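Local atomic coordinates of thioredoxin-like protein (Bacteroides caccae ATCC 43185, PDB entry 4YOD), a protein that is of unconfirmed function but has a thioredoxin fold with a CxxC pattern at a helix start, and is probably a thiol-disulfide oxidoreductase. Residues A[192-205]-A[275-287]. Sequence-based numbering, arbitrary orientation.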
# COMPACT_ATOMS: atom_id res chain seq x y z
N THR A 192 -14.19 0.05 -10.51
CA THR A 192 -14.15 0.69 -9.20
C THR A 192 -15.39 1.59 -8.99
O THR A 192 -15.96 1.54 -7.90
CB THR A 192 -12.82 1.44 -9.01
OG1 THR A 192 -11.77 0.47 -9.00
CG2 THR A 192 -12.76 2.23 -7.71
N ILE A 193 -15.81 2.37 -10.01
CA ILE A 193 -17.02 3.21 -9.93
C ILE A 193 -18.24 2.30 -9.60
O ILE A 193 -19.00 2.62 -8.68
CB ILE A 193 -17.27 4.07 -11.21
CG1 ILE A 193 -16.23 5.22 -11.33
CG2 ILE A 193 -18.69 4.66 -11.23
CD1 ILE A 193 -16.00 5.76 -12.75
N GLU A 194 -18.36 1.16 -10.32
CA GLU A 194 -19.44 0.18 -10.16
C GLU A 194 -19.41 -0.47 -8.77
O GLU A 194 -20.46 -0.62 -8.15
CB GLU A 194 -19.36 -0.89 -11.27
CG GLU A 194 -20.71 -1.30 -11.84
CD GLU A 194 -21.66 -0.19 -12.24
OE1 GLU A 194 -21.26 0.70 -13.03
OE2 GLU A 194 -22.82 -0.20 -11.75
N GLY A 195 -18.22 -0.80 -8.29
CA GLY A 195 -18.01 -1.38 -6.97
C GLY A 195 -18.42 -0.45 -5.84
O GLY A 195 -19.01 -0.89 -4.85
N LEU A 196 -18.14 0.86 -5.98
CA LEU A 196 -18.54 1.88 -5.02
C LEU A 196 -20.05 2.12 -5.06
O LEU A 196 -20.66 2.27 -3.99
CB LEU A 196 -17.77 3.20 -5.24
CG LEU A 196 -16.29 3.17 -4.84
CD1 LEU A 196 -15.57 4.40 -5.34
CD2 LEU A 196 -16.11 3.00 -3.33
N LYS A 197 -20.66 2.13 -6.26
CA LYS A 197 -22.11 2.32 -6.46
C LYS A 197 -22.91 1.13 -5.90
O LYS A 197 -24.03 1.34 -5.41
CB LYS A 197 -22.43 2.48 -7.95
CG LYS A 197 -22.13 3.84 -8.55
CD LYS A 197 -22.12 3.74 -10.07
CE LYS A 197 -23.05 4.71 -10.76
NZ LYS A 197 -22.92 4.63 -12.24
N GLN A 198 -22.36 -0.09 -5.98
CA GLN A 198 -23.02 -1.32 -5.53
C GLN A 198 -22.79 -1.60 -4.02
O GLN A 198 -23.27 -2.63 -3.53
CB GLN A 198 -22.57 -2.53 -6.39
CG GLN A 198 -23.23 -2.54 -7.79
CD GLN A 198 -22.71 -3.57 -8.79
OE1 GLN A 198 -22.70 -3.33 -10.00
NE2 GLN A 198 -22.31 -4.75 -8.32
N ALA A 199 -22.12 -0.69 -3.28
CA ALA A 199 -21.93 -0.86 -1.84
C ALA A 199 -22.99 -0.02 -1.10
O ALA A 199 -22.96 1.21 -1.20
CB ALA A 199 -20.52 -0.45 -1.43
N PRO A 200 -23.98 -0.65 -0.43
CA PRO A 200 -25.08 0.13 0.18
C PRO A 200 -24.64 1.13 1.25
O PRO A 200 -25.24 2.21 1.32
CB PRO A 200 -25.99 -0.94 0.78
CG PRO A 200 -25.68 -2.18 0.03
CD PRO A 200 -24.23 -2.11 -0.31
N ILE A 201 -23.62 0.81 2.06
CA ILE A 201 -23.14 1.71 3.12
C ILE A 201 -22.66 3.08 2.54
O ILE A 201 -22.88 4.10 3.20
CB ILE A 201 -22.05 1.04 4.04
CG1 ILE A 201 -21.84 1.82 5.36
CG2 ILE A 201 -20.71 0.79 3.31
CD1 ILE A 201 -23.15 1.99 6.24
N ILE A 202 -22.04 3.09 1.33
CA ILE A 202 -21.54 4.30 0.65
C ILE A 202 -22.71 5.27 0.38
O ILE A 202 -22.69 6.40 0.85
CB ILE A 202 -20.78 3.95 -0.67
CG1 ILE A 202 -19.64 2.91 -0.44
CG2 ILE A 202 -20.28 5.20 -1.40
CD1 ILE A 202 -18.36 3.33 0.27
N SER A 203 -23.74 4.78 -0.35
CA SER A 203 -24.96 5.51 -0.71
C SER A 203 -25.68 6.05 0.53
O SER A 203 -26.14 7.19 0.51
CB SER A 203 -25.90 4.60 -1.51
OG SER A 203 -25.18 3.72 -2.36
N GLN A 204 -25.74 5.24 1.61
CA GLN A 204 -26.39 5.58 2.88
C GLN A 204 -25.68 6.73 3.58
O GLN A 204 -26.35 7.69 3.95
CB GLN A 204 -26.47 4.35 3.79
CG GLN A 204 -27.11 4.58 5.16
CD GLN A 204 -26.72 3.53 6.19
OE1 GLN A 204 -26.52 2.34 5.88
NE2 GLN A 204 -26.64 3.94 7.45
N LEU A 205 -24.34 6.63 3.77
CA LEU A 205 -23.58 7.66 4.47
C LEU A 205 -23.45 8.94 3.63
O LEU A 205 -23.32 10.02 4.22
CB LEU A 205 -22.18 7.13 4.88
CG LEU A 205 -22.15 5.90 5.83
CD1 LEU A 205 -20.71 5.40 6.02
CD2 LEU A 205 -22.77 6.22 7.19
N THR A 275 -8.94 -1.59 -1.31
CA THR A 275 -9.93 -2.15 -2.23
C THR A 275 -11.30 -1.57 -1.87
O THR A 275 -11.47 -1.07 -0.75
CB THR A 275 -9.93 -3.67 -2.15
OG1 THR A 275 -10.33 -4.07 -0.83
CG2 THR A 275 -8.59 -4.29 -2.55
N THR A 276 -12.28 -1.67 -2.78
CA THR A 276 -13.66 -1.23 -2.50
C THR A 276 -14.23 -2.07 -1.34
O THR A 276 -14.96 -1.53 -0.51
CB THR A 276 -14.57 -1.32 -3.74
OG1 THR A 276 -14.57 -2.66 -4.23
CG2 THR A 276 -14.17 -0.34 -4.84
N GLN A 277 -13.87 -3.37 -1.26
CA GLN A 277 -14.34 -4.29 -0.21
C GLN A 277 -13.82 -3.85 1.19
O GLN A 277 -14.59 -3.88 2.15
CB GLN A 277 -13.95 -5.75 -0.51
CG GLN A 277 -14.47 -6.76 0.52
CD GLN A 277 -14.02 -8.19 0.29
OE1 GLN A 277 -12.91 -8.46 -0.20
NE2 GLN A 277 -14.85 -9.13 0.70
N ALA A 278 -12.54 -3.43 1.27
CA ALA A 278 -11.91 -2.97 2.52
C ALA A 278 -12.61 -1.71 3.04
O ALA A 278 -12.92 -1.62 4.22
CB ALA A 278 -10.42 -2.70 2.29
N ILE A 279 -12.89 -0.75 2.14
CA ILE A 279 -13.56 0.50 2.50
C ILE A 279 -14.98 0.18 2.97
O ILE A 279 -15.41 0.68 4.01
CB ILE A 279 -13.54 1.52 1.33
CG1 ILE A 279 -12.10 2.08 1.17
CG2 ILE A 279 -14.54 2.70 1.57
CD1 ILE A 279 -11.88 2.73 -0.12
N GLU A 280 -15.70 -0.66 2.20
CA GLU A 280 -17.07 -1.05 2.53
C GLU A 280 -17.12 -1.73 3.90
O GLU A 280 -17.96 -1.37 4.71
CB GLU A 280 -17.65 -1.97 1.44
CG GLU A 280 -19.11 -2.32 1.62
CD GLU A 280 -19.68 -3.33 0.64
OE1 GLU A 280 -18.90 -3.96 -0.11
OE2 GLU A 280 -20.92 -3.50 0.63
N GLU A 281 -16.20 -2.67 4.18
CA GLU A 281 -16.24 -3.36 5.47
C GLU A 281 -15.90 -2.41 6.60
O GLU A 281 -16.61 -2.42 7.59
CB GLU A 281 -15.33 -4.57 5.49
CG GLU A 281 -15.87 -5.74 4.70
CD GLU A 281 -15.10 -7.03 4.87
OE1 GLU A 281 -14.15 -7.05 5.69
OE2 GLU A 281 -15.43 -8.02 4.18
N TYR A 282 -14.91 -1.53 6.42
CA TYR A 282 -14.53 -0.55 7.43
C TYR A 282 -15.71 0.33 7.81
O TYR A 282 -15.93 0.58 8.99
CB TYR A 282 -13.38 0.35 6.92
CG TYR A 282 -12.86 1.28 7.99
CD1 TYR A 282 -13.53 2.45 8.32
CD2 TYR A 282 -11.73 0.95 8.73
CE1 TYR A 282 -13.09 3.28 9.34
CE2 TYR A 282 -11.27 1.78 9.75
CZ TYR A 282 -11.96 2.95 10.06
OH TYR A 282 -11.54 3.77 11.08
N LEU A 283 -16.42 0.87 6.82
CA LEU A 283 -17.56 1.76 7.06
C LEU A 283 -18.72 1.01 7.71
O LEU A 283 -19.43 1.59 8.52
CB LEU A 283 -18.00 2.44 5.76
CG LEU A 283 -17.01 3.48 5.19
CD1 LEU A 283 -17.47 3.92 3.83
CD2 LEU A 283 -16.83 4.68 6.14
N MSE A 284 -18.89 -0.28 7.37
CA MSE A 284 -19.97 -1.08 7.95
C MSE A 284 -19.72 -1.31 9.44
O MSE A 284 -20.67 -1.30 10.23
CB MSE A 284 -20.11 -2.42 7.23
CG MSE A 284 -20.83 -2.29 5.90
SE MSE A 284 -20.81 -3.96 4.89
CE MSE A 284 -22.07 -4.96 5.91
N ILE A 285 -18.44 -1.48 9.83
CA ILE A 285 -18.06 -1.73 11.22
C ILE A 285 -18.11 -0.44 12.07
O ILE A 285 -18.57 -0.50 13.21
CB ILE A 285 -16.65 -2.40 11.28
CG1 ILE A 285 -16.67 -3.79 10.61
CG2 ILE A 285 -16.15 -2.52 12.72
CD1 ILE A 285 -15.29 -4.21 9.96
N HIS A 286 -17.68 0.70 11.51
CA HIS A 286 -17.57 1.95 12.26
C HIS A 286 -18.78 2.87 12.11
O HIS A 286 -19.29 3.32 13.13
CB HIS A 286 -16.27 2.67 11.89
CG HIS A 286 -15.08 1.85 12.25
ND1 HIS A 286 -14.53 0.96 11.35
CD2 HIS A 286 -14.43 1.75 13.42
CE1 HIS A 286 -13.54 0.36 12.00
NE2 HIS A 286 -13.44 0.80 13.25
N GLN A 287 -19.24 3.14 10.86
CA GLN A 287 -20.43 3.97 10.55
C GLN A 287 -20.38 5.35 11.22
O GLN A 287 -21.19 6.22 10.92
CB GLN A 287 -21.73 3.22 10.94
CG GLN A 287 -22.70 3.04 9.78
CD GLN A 287 -23.77 2.01 10.07
OE1 GLN A 287 -23.49 0.83 10.31
NE2 GLN A 287 -25.02 2.43 9.99
O HOH W 1 -22.34 -2.06 2.43
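Thr192 and Leu196 meet Thr276 at the start of helix 276-286. Thr276 CG2 lies 4.1 Å from Thr192 CG2 and equally near Leu196 CG. This methyl sits beside the backbone N of Thr276, because OG1 takes the position between N and the carbonyl carbon (chi1 58°). Gly195 has no side chain, and here the backbones come within 6.2 Å, from Gly195 CA to Thr276 CA. Ala199 CB touches the carboxylate carbon Glu280 CD at 3.6 Å. Glu280 reaches it with an extended chain, CG anti to the backbone N (chi1 -175°). A water accepts from Ile201 N and donates to Glu280 OE2 (2.7 Å), tying the carboxylate to the first turn of helix 200-207. Cut back to an alanine, Glu280 would probably leave this water without its acceptor, and Ala199 CB without the carboxylate that lies against it. In this thioredoxin fold, helices 187-197 and 276-286 pack on the same face of the central sheet, with Leu196 on Leu178 and Ile279 on Leu260. Ile201 CG1 packs on Leu283 CB (3.9 Å), while its CG2 meets Glu280 CG. Deeper in, Ile202 CD1 presses on Leu283 CD1 at 3.7 Å. Leu205 CD1 covers the other methyl, Leu283 CD2, at 3.9 Å.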